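Local coordinates for Alpha/beta hydrolase (Novosphingobium aromaticivorans, PDB 3BWX), which probably acts as a hydrolase of the alpha/beta hydrolase fold, its substrate not being established, and carries bound calcium in the crystal, at residues A[10-21]-A[59-70]; A[119-129]-A[224-235]. The protein carries 1 engineered substitution. All blocks are in the same frame, centred on the assembly; numbering follows the deposited sequence.

Contact 1: A[10-21]-A[59-70]; sequences WTSSDGLRLHFR and LCPEMRGRGDSD. With EDO (1,2-ethanediol), chain R; EDO (1,2-ethanediol), chain I.
Arg-64 threads past the hairpin turn of residues 10-21 and ends on Asp-14. Its CB lies 3.6 Å from Leu-16 CD1 and also touches Leu-18 CD2. From there CG is placed between the backbone N and the carbonyl carbon (chi1 55°), and a later bend in the chain lets Leu-16 CD1 cover one face of the guanidinium while NE, near the same methyl, turns to a salt bridge with Asp-86. At the tip both terminal nitrogens of Arg-64 grip the carboxylate end-on, and each oxygen of Asp-14 receives its N-H on the syn lone pair: Arg-64 NH1 meets Asp-14 OD2 at 3.0 Å, almost straight at 170°, and Arg-64 NH2 meets Asp-14 OD1 at 2.8 Å. The hydroxyl of Ser-12 also donates to OD1, a third bond that, with the two from Arg-64, should limit the rotation of the carboxylate.

Farther along, His-19 ND1 donates in its ring plane to Glu-62 OE1 (2.7 Å), approaching from above the carboxylate, whose plane stands 70° from the ring. The backbone N of Asp-68 reaches that oxygen from the opposite face, and His-19 NE2 is held by Asp-7. Ser-69 OG accepts from His-19 N (2.9 Å) and donates its own hydrogen bond to Glu-62 O, while Asp-70 OD2 takes Arg-17 N (3.0 Å). Beyond the loop, the Arg-21/Cys-60 hydrogen-bonded pair and the Phe-20/Pro-61 non-hydrogen-bonded pair join strands 17-23 and 58-61 antiparallel. Residues 61-69 match the Pro-Asp/Glu-x-Arg-Gly-x-Gly-x-Ser segment familiar from alpha/beta hydrolases, here pinned after its strand to the antiparallel N-terminal hairpin of the sheet.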
loop_
_atom_site.group_PDB
_atom_site.type_symbol
_atom_site.label_atom_id
_atom_site.label_comp_id
_atom_site.label_asym_id
_atom_site.label_seq_id
_atom_site.Cartn_x
_atom_site.Cartn_y
_atom_site.Cartn_z
ATOM N N TRP A 10 -3.054 9.086 -15.337
ATOM C CA TRP A 10 -1.771 9.209 -16.063
ATOM C C TRP A 10 -1.707 8.024 -16.979
ATOM O O TRP A 10 -2.494 7.105 -16.840
ATOM C CB TRP A 10 -0.552 9.294 -15.132
ATOM C CG TRP A 10 0.058 8.020 -14.578
ATOM C CD1 TRP A 10 1.177 7.410 -15.012
ATOM C CD2 TRP A 10 -0.369 7.289 -13.427
ATOM N NE1 TRP A 10 1.496 6.364 -14.206
ATOM C CE2 TRP A 10 0.506 6.200 -13.270
ATOM C CE3 TRP A 10 -1.484 7.374 -12.610
ATOM C CZ2 TRP A 10 0.378 5.293 -12.245
ATOM C CZ3 TRP A 10 -1.621 6.478 -11.608
ATOM C CH2 TRP A 10 -0.721 5.428 -11.435
ATOM N N THR A 11 -0.810 8.063 -17.951
ATOM C CA THR A 11 -0.689 7.000 -18.929
ATOM C C THR A 11 0.625 6.168 -18.782
ATOM O O THR A 11 1.708 6.729 -18.746
ATOM C CB THR A 11 -0.747 7.596 -20.371
ATOM O OG1 THR A 11 -1.932 8.360 -20.500
ATOM C CG2 THR A 11 -0.744 6.486 -21.406
ATOM N N SER A 12 0.499 4.852 -18.786
ATOM C CA SER A 12 1.686 3.992 -18.741
ATOM C C SER A 12 2.354 4.000 -20.123
ATOM O O SER A 12 1.711 4.313 -21.131
ATOM C CB SER A 12 1.309 2.576 -18.329
ATOM O OG SER A 12 0.636 1.924 -19.372
ATOM N N SER A 13 3.639 3.629 -20.181
ATOM C CA SER A 13 4.326 3.519 -21.476
ATOM C C SER A 13 3.578 2.695 -22.472
ATOM O O SER A 13 3.592 3.037 -23.647
ATOM C CB SER A 13 5.743 2.957 -21.297
ATOM O OG SER A 13 5.746 1.658 -20.754
ATOM N N ASP A 14 3.028 1.585 -22.003
ATOM C CA ASP A 14 2.346 0.638 -22.845
ATOM C C ASP A 14 0.859 0.945 -23.051
ATOM O O ASP A 14 0.113 0.152 -23.661
ATOM C CB ASP A 14 2.598 -0.814 -22.404
ATOM C CG ASP A 14 2.234 -1.097 -20.963
ATOM O OD1 ASP A 14 2.024 -0.170 -20.178
ATOM O OD2 ASP A 14 2.176 -2.298 -20.608
ATOM N N GLY A 15 0.433 2.123 -22.626
ATOM C CA GLY A 15 -0.843 2.628 -23.079
ATOM C C GLY A 15 -2.069 2.523 -22.155
ATOM O O GLY A 15 -3.195 2.845 -22.556
ATOM N N LEU A 16 -1.840 2.095 -20.909
ATOM C CA LEU A 16 -2.932 1.992 -19.928
ATOM C C LEU A 16 -3.218 3.335 -19.295
ATOM O O LEU A 16 -2.310 4.101 -19.001
ATOM C CB LEU A 16 -2.589 0.997 -18.802
ATOM C CG LEU A 16 -2.414 -0.467 -19.227
ATOM C CD1 LEU A 16 -2.213 -1.326 -17.939
ATOM C CD2 LEU A 16 -3.539 -0.965 -20.100
ATOM N N ARG A 17 -4.509 3.608 -19.064
ATOM C CA ARG A 17 -4.934 4.709 -18.257
ATOM C C ARG A 17 -4.979 4.252 -16.826
ATOM O O ARG A 17 -5.777 3.416 -16.445
ATOM C CB ARG A 17 -6.328 5.196 -18.670
ATOM C CG ARG A 17 -6.764 6.504 -17.987
ATOM C CD ARG A 17 -8.259 6.807 -18.174
ATOM N NE ARG A 17 -9.113 5.861 -17.447
ATOM C CZ ARG A 17 -10.410 5.603 -17.698
ATOM N NH1 ARG A 17 -11.075 6.197 -18.706
ATOM N NH2 ARG A 17 -11.033 4.705 -16.958
ATOM N N LEU A 18 -4.102 4.837 -16.035
ATOM C CA LEU A 18 -3.973 4.484 -14.617
ATOM C C LEU A 18 -4.541 5.658 -13.797
ATOM O O LEU A 18 -4.512 6.827 -14.219
ATOM C CB LEU A 18 -2.518 4.226 -14.301
ATOM C CG LEU A 18 -1.899 3.089 -15.124
ATOM C CD1 LEU A 18 -0.429 2.870 -14.672
ATOM C CD2 LEU A 18 -2.704 1.748 -14.989
ATOM N N HIS A 19 -5.047 5.312 -12.628
ATOM C CA HIS A 19 -5.870 6.219 -11.806
ATOM C C HIS A 19 -5.243 6.583 -10.467
ATOM O O HIS A 19 -4.659 5.743 -9.811
ATOM C CB HIS A 19 -7.188 5.557 -11.562
ATOM C CG HIS A 19 -8.099 6.297 -10.653
ATOM N ND1 HIS A 19 -8.584 5.730 -9.486
ATOM C CD2 HIS A 19 -8.627 7.546 -10.716
ATOM C CE1 HIS A 19 -9.363 6.616 -8.869
ATOM N NE2 HIS A 19 -9.435 7.707 -9.614
ATOM N N PHE A 20 -5.357 7.864 -10.101
ATOM C CA PHE A 20 -5.011 8.295 -8.741
ATOM C C PHE A 20 -6.031 9.270 -8.216
ATOM O O PHE A 20 -6.599 10.077 -8.998
ATOM C CB PHE A 20 -3.582 8.887 -8.548
ATOM C CG PHE A 20 -3.269 10.140 -9.314
ATOM C CD1 PHE A 20 -3.023 10.125 -10.694
ATOM C CD2 PHE A 20 -3.153 11.351 -8.649
ATOM C CE1 PHE A 20 -2.696 11.313 -11.341
ATOM C CE2 PHE A 20 -2.783 12.501 -9.323
ATOM C CZ PHE A 20 -2.588 12.469 -10.632
ATOM N N ARG A 21 -6.289 9.169 -6.911
ATOM C CA ARG A 21 -7.053 10.206 -6.209
ATOM C C ARG A 21 -6.109 11.290 -5.816
ATOM O O ARG A 21 -5.019 10.989 -5.314
ATOM C CB ARG A 21 -7.768 9.701 -5.002
ATOM C CG ARG A 21 -8.857 8.657 -5.301
ATOM C CD ARG A 21 -9.603 8.201 -4.019
ATOM N NE ARG A 21 -10.832 7.471 -4.305
ATOM C CZ ARG A 21 -11.636 6.996 -3.361
ATOM N NH1 ARG A 21 -11.314 7.135 -2.114
ATOM N NH2 ARG A 21 -12.778 6.405 -3.696
ATOM N N LEU A 59 -1.513 12.188 -2.997
ATOM C CA LEU A 59 -1.764 11.413 -4.225
ATOM C C LEU A 59 -1.898 9.939 -3.831
ATOM O O LEU A 59 -0.983 9.372 -3.179
ATOM C CB LEU A 59 -0.591 11.510 -5.199
ATOM C CG LEU A 59 -0.415 12.748 -6.066
ATOM C CD1 LEU A 59 0.226 13.766 -5.219
ATOM C CD2 LEU A 59 0.402 12.458 -7.366
ATOM N N CYS A 60 -2.984 9.297 -4.292
ATOM C CA CYS A 60 -3.291 7.895 -3.974
ATOM C C CYS A 60 -3.483 7.138 -5.261
ATOM O O CYS A 60 -4.611 6.950 -5.728
ATOM C CB CYS A 60 -4.515 7.783 -3.108
ATOM S SG CYS A 60 -4.375 8.599 -1.520
ATOM N N PRO A 61 -2.376 6.687 -5.832
ATOM C CA PRO A 61 -2.460 5.927 -7.074
ATOM C C PRO A 61 -2.860 4.478 -6.895
ATOM O O PRO A 61 -2.617 3.908 -5.881
ATOM C CB PRO A 61 -1.038 5.998 -7.630
ATOM C CG PRO A 61 -0.207 6.028 -6.367
ATOM C CD PRO A 61 -0.984 6.922 -5.447
ATOM N N GLU A 62 -3.406 3.886 -7.955
ATOM C CA GLU A 62 -3.768 2.476 -8.027
ATOM C C GLU A 62 -2.978 1.835 -9.183
ATOM O O GLU A 62 -2.961 2.377 -10.291
ATOM C CB GLU A 62 -5.274 2.356 -8.331
ATOM C CG GLU A 62 -6.082 3.240 -7.413
ATOM C CD GLU A 62 -7.545 3.036 -7.515
ATOM O OE1 GLU A 62 -8.156 3.160 -8.621
ATOM O OE2 GLU A 62 -8.091 2.759 -6.441
HETATM N N MSE A 63 -2.327 0.705 -8.902
HETATM C CA MSE A 63 -1.549 0.065 -9.935
HETATM C C MSE A 63 -2.448 -0.548 -11.012
HETATM O O MSE A 63 -3.680 -0.756 -10.804
HETATM C CB MSE A 63 -0.643 -0.985 -9.312
HETATM C CG MSE A 63 0.379 -0.360 -8.401
HETATM SE SE MSE A 63 1.562 1.074 -9.096
HETATM C CE MSE A 63 0.376 2.643 -8.855
ATOM N N ARG A 64 -1.865 -0.836 -12.169
ATOM C CA ARG A 64 -2.614 -1.494 -13.231
ATOM C C ARG A 64 -3.257 -2.730 -12.614
ATOM O O ARG A 64 -2.635 -3.445 -11.796
ATOM C CB ARG A 64 -1.712 -1.913 -14.403
ATOM C CG ARG A 64 -0.527 -2.795 -14.018
ATOM C CD ARG A 64 0.345 -3.236 -15.182
ATOM N NE ARG A 64 0.994 -2.085 -15.768
ATOM C CZ ARG A 64 1.364 -1.960 -17.027
ATOM N NH1 ARG A 64 1.104 -2.889 -17.905
ATOM N NH2 ARG A 64 1.965 -0.839 -17.410
ATOM N N GLY A 65 -4.506 -2.962 -12.986
ATOM C CA GLY A 65 -5.269 -4.122 -12.536
ATOM C C GLY A 65 -5.955 -3.960 -11.197
ATOM O O GLY A 65 -6.554 -4.923 -10.702
ATOM N N ARG A 66 -5.830 -2.791 -10.572
ATOM C CA ARG A 66 -6.472 -2.561 -9.275
ATOM C C ARG A 66 -7.384 -1.359 -9.351
ATOM O O ARG A 66 -7.064 -0.348 -9.975
ATOM C CB ARG A 66 -5.461 -2.298 -8.150
ATOM C CG ARG A 66 -4.635 -3.508 -7.733
ATOM C CD ARG A 66 -3.499 -3.841 -8.672
ATOM N NE ARG A 66 -2.604 -4.815 -8.063
ATOM C CZ ARG A 66 -1.704 -5.507 -8.739
ATOM N NH1 ARG A 66 -1.532 -5.339 -10.030
ATOM N NH2 ARG A 66 -0.976 -6.381 -8.086
ATOM N N GLY A 67 -8.526 -1.463 -8.681
ATOM C CA GLY A 67 -9.437 -0.318 -8.582
ATOM C C GLY A 67 -9.883 0.141 -9.929
ATOM O O GLY A 67 -10.304 -0.675 -10.765
ATOM N N ASP A 68 -9.803 1.448 -10.172
ATOM C CA ASP A 68 -10.260 2.037 -11.438
ATOM C C ASP A 68 -9.153 2.128 -12.469
ATOM O O ASP A 68 -9.368 2.620 -13.557
ATOM C CB ASP A 68 -10.810 3.448 -11.210
ATOM C CG ASP A 68 -12.182 3.463 -10.566
ATOM O OD1 ASP A 68 -12.670 2.363 -10.192
ATOM O OD2 ASP A 68 -12.756 4.583 -10.408
ATOM N N SER A 69 -7.947 1.664 -12.128
ATOM C CA SER A 69 -6.903 1.601 -13.150
ATOM C C SER A 69 -7.203 0.532 -14.196
ATOM O O SER A 69 -7.804 -0.488 -13.911
ATOM C CB SER A 69 -5.537 1.367 -12.497
ATOM O OG SER A 69 -5.008 2.546 -11.903
ATOM N N ASP A 70 -6.774 0.790 -15.417
ATOM C CA ASP A 70 -7.005 -0.135 -16.470
ATOM C C ASP A 70 -6.381 -1.461 -16.144
ATOM O O ASP A 70 -5.339 -1.527 -15.463
ATOM C CB ASP A 70 -6.408 0.323 -17.814
ATOM C CG ASP A 70 -7.273 1.332 -18.575
ATOM O OD1 ASP A 70 -8.399 1.679 -18.149
ATOM O OD2 ASP A 70 -6.781 1.805 -19.614
HETATM C C1 EDO R . -11.279 4.335 -6.776
HETATM O O1 EDO R . -12.602 3.896 -7.090
HETATM C C2 EDO R . -10.709 3.335 -5.816
HETATM O O2 EDO R . -10.641 2.128 -6.541
HETATM C C1 EDO I . -4.129 10.660 -18.542
HETATM O O1 EDO I . -5.451 10.542 -18.982
HETATM C C2 EDO I . -3.360 11.426 -19.598
HETATM O O2 EDO I . -2.039 10.935 -19.524
HETATM O O HOH W 1 -8.091 4.563 -15.210
HETATM O O HOH W 2 -10.187 1.687 -16.094
#

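Contact 2: A[119-129]-A[224-235]; sequences PARIAAAVLND and ALATRPLLVLRG
Arg-228 holds the carbonyl of Ile-122 side-on, two nitrogens sharing one oxygen: NE approaches Ile-122 O at 2.8 Å and NH2 the same O at 3.0 Å, both with the oxygen near the guanidinium plane. Bends at chi2 (-62°) and chi3 (-55°) curl the chain back, carrying the methylenes past Pro-119 O and laying the guanidinium face over Pro-229 CD. A leucine here, having neither nitrogen, would probably leave Ile-122 O without its side-chain grip and let the corner before strand 124-128 shift relative to 224-235.

Past that corner the two strands run parallel. Ala-125 and Leu-127 spend both N and O on this neighbour: Ala-125 N donates to Pro-229 O, Leu-231 N to Ala-125 O, Leu-127 N to Leu-231 O (2.8 Å) and Leu-233 N to Leu-127 O. Val-126 instead bonds through its backbone to Ala-101 and Gly-103 of strand 99-104, as expected within the parallel core of an alpha/beta hydrolase sheet. Leu-225 CD1 packs on Ala-125 CB, and Leu-225 CD2 meets Leu-127 tip to tip, 3.9 Å from Leu-127 CG, bringing helix 219-225 onto the face that carries Ala-125 and Leu-127.

At the far end Asp-129 N donates to Leu-233 O, and Gly-235 N comes to Asp-129 OD1 (2.8 Å) from above the carboxylate plane. Asp-129 OD2 is hydrogen-bonded to Ser-238 and His-265, consistent with an acid-histidine pair whose acid follows strand 122-128, as in some members of the fold, rather than strand 230-235. Asn-128 ND2 is satisfied by Thr-104 and Pro-267 O, whereas Asn-128 OD1, buried 3.7 Å from Leu-233 CB, has no polar partner in the model.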
loop_
_atom_site.group_PDB
_atom_site.type_symbol
_atom_site.label_atom_id
_atom_site.label_comp_id
_atom_site.label_asym_id
_atom_site.label_seq_id
_atom_site.Cartn_x
_atom_site.Cartn_y
_atom_site.Cartn_z
ATOM N N PRO A 119 18.006 8.685 -3.428
ATOM C CA PRO A 119 17.319 8.865 -2.151
ATOM C C PRO A 119 16.972 10.282 -1.773
ATOM O O PRO A 119 16.012 10.485 -1.041
ATOM C CB PRO A 119 18.289 8.239 -1.125
ATOM C CG PRO A 119 19.081 7.255 -1.960
ATOM C CD PRO A 119 19.248 7.910 -3.306
ATOM N N ALA A 120 17.662 11.279 -2.328
ATOM C CA ALA A 120 17.351 12.652 -1.968
ATOM C C ALA A 120 15.966 13.062 -2.449
ATOM O O ALA A 120 15.413 14.049 -1.975
ATOM C CB ALA A 120 18.390 13.597 -2.542
ATOM N N ARG A 121 15.389 12.319 -3.389
ATOM C CA ARG A 121 14.049 12.618 -3.861
ATOM C C ARG A 121 12.978 12.361 -2.770
ATOM O O ARG A 121 11.828 12.812 -2.892
ATOM C CB ARG A 121 13.709 11.765 -5.113
ATOM C CG ARG A 121 13.297 10.314 -4.781
ATOM C CD ARG A 121 13.361 9.313 -5.916
ATOM N NE ARG A 121 12.582 9.708 -7.059
ATOM C CZ ARG A 121 12.242 8.916 -8.085
ATOM N NH1 ARG A 121 12.535 7.619 -8.129
ATOM N NH2 ARG A 121 11.560 9.452 -9.105
ATOM N N ILE A 122 13.328 11.566 -1.751
ATOM C CA ILE A 122 12.394 11.182 -0.702
ATOM C C ILE A 122 12.545 12.206 0.401
ATOM O O ILE A 122 13.572 12.273 1.077
ATOM C CB ILE A 122 12.718 9.776 -0.131
ATOM C CG1 ILE A 122 12.592 8.694 -1.215
ATOM C CG2 ILE A 122 11.836 9.457 1.106
ATOM C CD1 ILE A 122 11.180 8.495 -1.794
ATOM N N ALA A 123 11.523 13.023 0.610
ATOM C CA ALA A 123 11.529 13.982 1.719
ATOM C C ALA A 123 11.458 13.273 3.069
ATOM O O ALA A 123 12.109 13.682 4.012
ATOM C CB ALA A 123 10.381 14.993 1.541
ATOM N N ALA A 124 10.643 12.240 3.117
ATOM C CA ALA A 124 10.482 11.360 4.270
ATOM C C ALA A 124 9.669 10.164 3.809
ATOM O O ALA A 124 9.032 10.211 2.721
ATOM C CB ALA A 124 9.798 12.113 5.431
ATOM N N ALA A 125 9.626 9.097 4.610
ATOM C CA ALA A 125 8.915 7.908 4.215
ATOM C C ALA A 125 8.367 7.147 5.435
ATOM O O ALA A 125 8.862 7.232 6.557
ATOM C CB ALA A 125 9.770 6.983 3.359
ATOM N N VAL A 126 7.348 6.360 5.139
ATOM C CA VAL A 126 6.721 5.453 6.056
ATOM C C VAL A 126 6.649 4.105 5.393
ATOM O O VAL A 126 6.120 4.023 4.296
ATOM C CB VAL A 126 5.283 5.917 6.400
ATOM C CG1 VAL A 126 4.598 4.880 7.367
ATOM C CG2 VAL A 126 5.261 7.328 6.994
ATOM N N LEU A 127 7.175 3.068 6.041
ATOM C CA LEU A 127 7.051 1.677 5.591
ATOM C C LEU A 127 6.036 1.041 6.521
ATOM O O LEU A 127 6.249 0.968 7.737
ATOM C CB LEU A 127 8.368 0.902 5.639
ATOM C CG LEU A 127 9.467 1.240 4.623
ATOM C CD1 LEU A 127 10.737 0.427 4.952
ATOM C CD2 LEU A 127 8.971 0.969 3.174
ATOM N N ASN A 128 4.931 0.607 5.966
ATOM C CA ASN A 128 3.871 0.009 6.766
ATOM C C ASN A 128 3.896 -1.498 6.627
ATOM O O ASN A 128 3.449 -2.086 5.632
ATOM C CB ASN A 128 2.535 0.558 6.393
ATOM C CG ASN A 128 1.413 -0.030 7.203
ATOM O OD1 ASN A 128 1.591 -0.431 8.361
ATOM N ND2 ASN A 128 0.236 -0.038 6.622
ATOM N N ASP A 129 4.471 -2.110 7.650
ATOM C CA ASP A 129 4.486 -3.572 7.856
ATOM C C ASP A 129 5.161 -4.328 6.729
ATOM O O ASP A 129 4.673 -5.351 6.223
ATOM C CB ASP A 129 3.103 -4.157 8.208
ATOM C CG ASP A 129 3.203 -5.429 9.054
ATOM O OD1 ASP A 129 3.691 -5.303 10.165
ATOM O OD2 ASP A 129 2.870 -6.533 8.582
ATOM N N ALA A 224 19.332 2.435 1.842
ATOM C CA ALA A 224 19.315 3.669 1.093
ATOM C C ALA A 224 18.113 4.524 1.503
ATOM O O ALA A 224 18.238 5.727 1.702
ATOM C CB ALA A 224 19.321 3.409 -0.416
ATOM N N LEU A 225 16.951 3.889 1.630
ATOM C CA LEU A 225 15.775 4.592 2.155
ATOM C C LEU A 225 15.990 5.180 3.556
ATOM O O LEU A 225 15.563 6.307 3.843
ATOM C CB LEU A 225 14.524 3.682 2.156
ATOM C CG LEU A 225 13.178 4.288 2.577
ATOM C CD1 LEU A 225 12.738 5.479 1.688
ATOM C CD2 LEU A 225 12.105 3.227 2.562
ATOM N N ALA A 226 16.620 4.398 4.432
ATOM C CA ALA A 226 16.881 4.806 5.798
ATOM C C ALA A 226 17.884 5.924 5.966
ATOM O O ALA A 226 18.071 6.407 7.089
ATOM C CB ALA A 226 17.331 3.598 6.603
ATOM N N THR A 227 18.568 6.331 4.893
ATOM C CA THR A 227 19.295 7.599 4.930
ATOM C C THR A 227 18.411 8.866 4.963
ATOM O O THR A 227 18.930 9.986 5.151
ATOM C CB THR A 227 20.322 7.743 3.750
ATOM O OG1 THR A 227 19.614 7.921 2.512
ATOM C CG2 THR A 227 21.260 6.530 3.658
ATOM N N ARG A 228 17.095 8.700 4.754
ATOM C CA ARG A 228 16.131 9.774 4.743
ATOM C C ARG A 228 15.266 9.554 5.986
ATOM O O ARG A 228 15.234 8.422 6.491
ATOM C CB ARG A 228 15.292 9.700 3.470
ATOM C CG ARG A 228 16.158 9.565 2.177
ATOM C CD ARG A 228 17.088 10.762 1.956
ATOM N NE ARG A 228 16.248 11.932 1.970
ATOM C CZ ARG A 228 16.398 12.998 2.734
ATOM N NH1 ARG A 228 17.474 13.154 3.497
ATOM N NH2 ARG A 228 15.466 13.935 2.714
ATOM N N PRO A 229 14.553 10.598 6.457
ATOM C CA PRO A 229 13.649 10.416 7.623
ATOM C C PRO A 229 12.654 9.299 7.399
ATOM O O PRO A 229 11.963 9.264 6.354
ATOM C CB PRO A 229 12.956 11.765 7.753
ATOM C CG PRO A 229 13.911 12.739 7.090
ATOM C CD PRO A 229 14.598 11.992 5.995
ATOM N N LEU A 230 12.572 8.378 8.352
ATOM C CA LEU A 230 11.845 7.135 8.163
ATOM C C LEU A 230 11.135 6.714 9.419
ATOM O O LEU A 230 11.713 6.660 10.506
ATOM C CB LEU A 230 12.795 6.012 7.690
ATOM C CG LEU A 230 12.148 4.666 7.333
ATOM C CD1 LEU A 230 11.103 4.665 6.198
ATOM C CD2 LEU A 230 13.302 3.656 7.005
ATOM N N LEU A 231 9.886 6.336 9.197
ATOM C CA LEU A 231 9.054 5.607 10.136
ATOM C C LEU A 231 8.753 4.229 9.586
ATOM O O LEU A 231 8.374 4.095 8.405
ATOM C CB LEU A 231 7.722 6.337 10.323
ATOM C CG LEU A 231 6.560 5.593 11.057
ATOM C CD1 LEU A 231 6.903 5.291 12.528
ATOM C CD2 LEU A 231 5.225 6.402 10.948
ATOM N N VAL A 232 8.884 3.239 10.470
ATOM C CA VAL A 232 8.479 1.869 10.211
ATOM C C VAL A 232 7.329 1.521 11.155
ATOM O O VAL A 232 7.499 1.607 12.376
ATOM C CB VAL A 232 9.626 0.881 10.379
ATOM C CG1 VAL A 232 9.146 -0.536 10.026
ATOM C CG2 VAL A 232 10.792 1.242 9.515
ATOM N N LEU A 233 6.176 1.174 10.633
ATOM C CA LEU A 233 5.061 0.657 11.401
ATOM C C LEU A 233 5.059 -0.866 11.293
ATOM O O LEU A 233 5.264 -1.457 10.237
ATOM C CB LEU A 233 3.706 1.246 10.888
ATOM C CG LEU A 233 3.512 2.769 11.058
ATOM C CD1 LEU A 233 2.391 3.332 10.197
ATOM C CD2 LEU A 233 3.302 3.138 12.533
ATOM N N ARG A 234 4.773 -1.546 12.379
ATOM C CA ARG A 234 4.703 -2.995 12.394
ATOM C C ARG A 234 3.467 -3.417 13.189
ATOM O O ARG A 234 3.257 -2.925 14.311
ATOM C CB ARG A 234 5.961 -3.607 13.065
ATOM C CG ARG A 234 5.912 -5.099 13.064
ATOM C CD ARG A 234 7.053 -5.764 13.769
ATOM N NE ARG A 234 6.716 -7.177 13.706
ATOM C CZ ARG A 234 6.164 -7.920 14.665
ATOM N NH1 ARG A 234 6.029 -7.476 15.920
ATOM N NH2 ARG A 234 5.803 -9.156 14.396
ATOM N N GLY A 235 2.693 -4.366 12.658
ATOM C CA GLY A 235 1.700 -5.032 13.461
ATOM C C GLY A 235 2.350 -6.002 14.439
ATOM O O GLY A 235 3.155 -6.819 14.003
#

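Overall arrangement
From the N terminus the chain first forms the hairpin of strands 6-11 and 17-23, then passes through strand 32-35 and helix 46-52 before contact 1 closes this loop. Helix 80-94, strand 99-104 and helix 106-117 follow, leading to residues 119-129. The second loop is longer: it carries helices 136-145, 155-166 and 175-185, the small antiparallel sheet and the calcium-binding Pro-205 and Ala-208, and contact 2 closes it at 224-235. The loops neither nest nor cross. Their contacts, centres 24 Å apart, share one sheet: contact 1 joins its antiparallel border, contact 2 its parallel part, with strands 32-35 and 99-104 between.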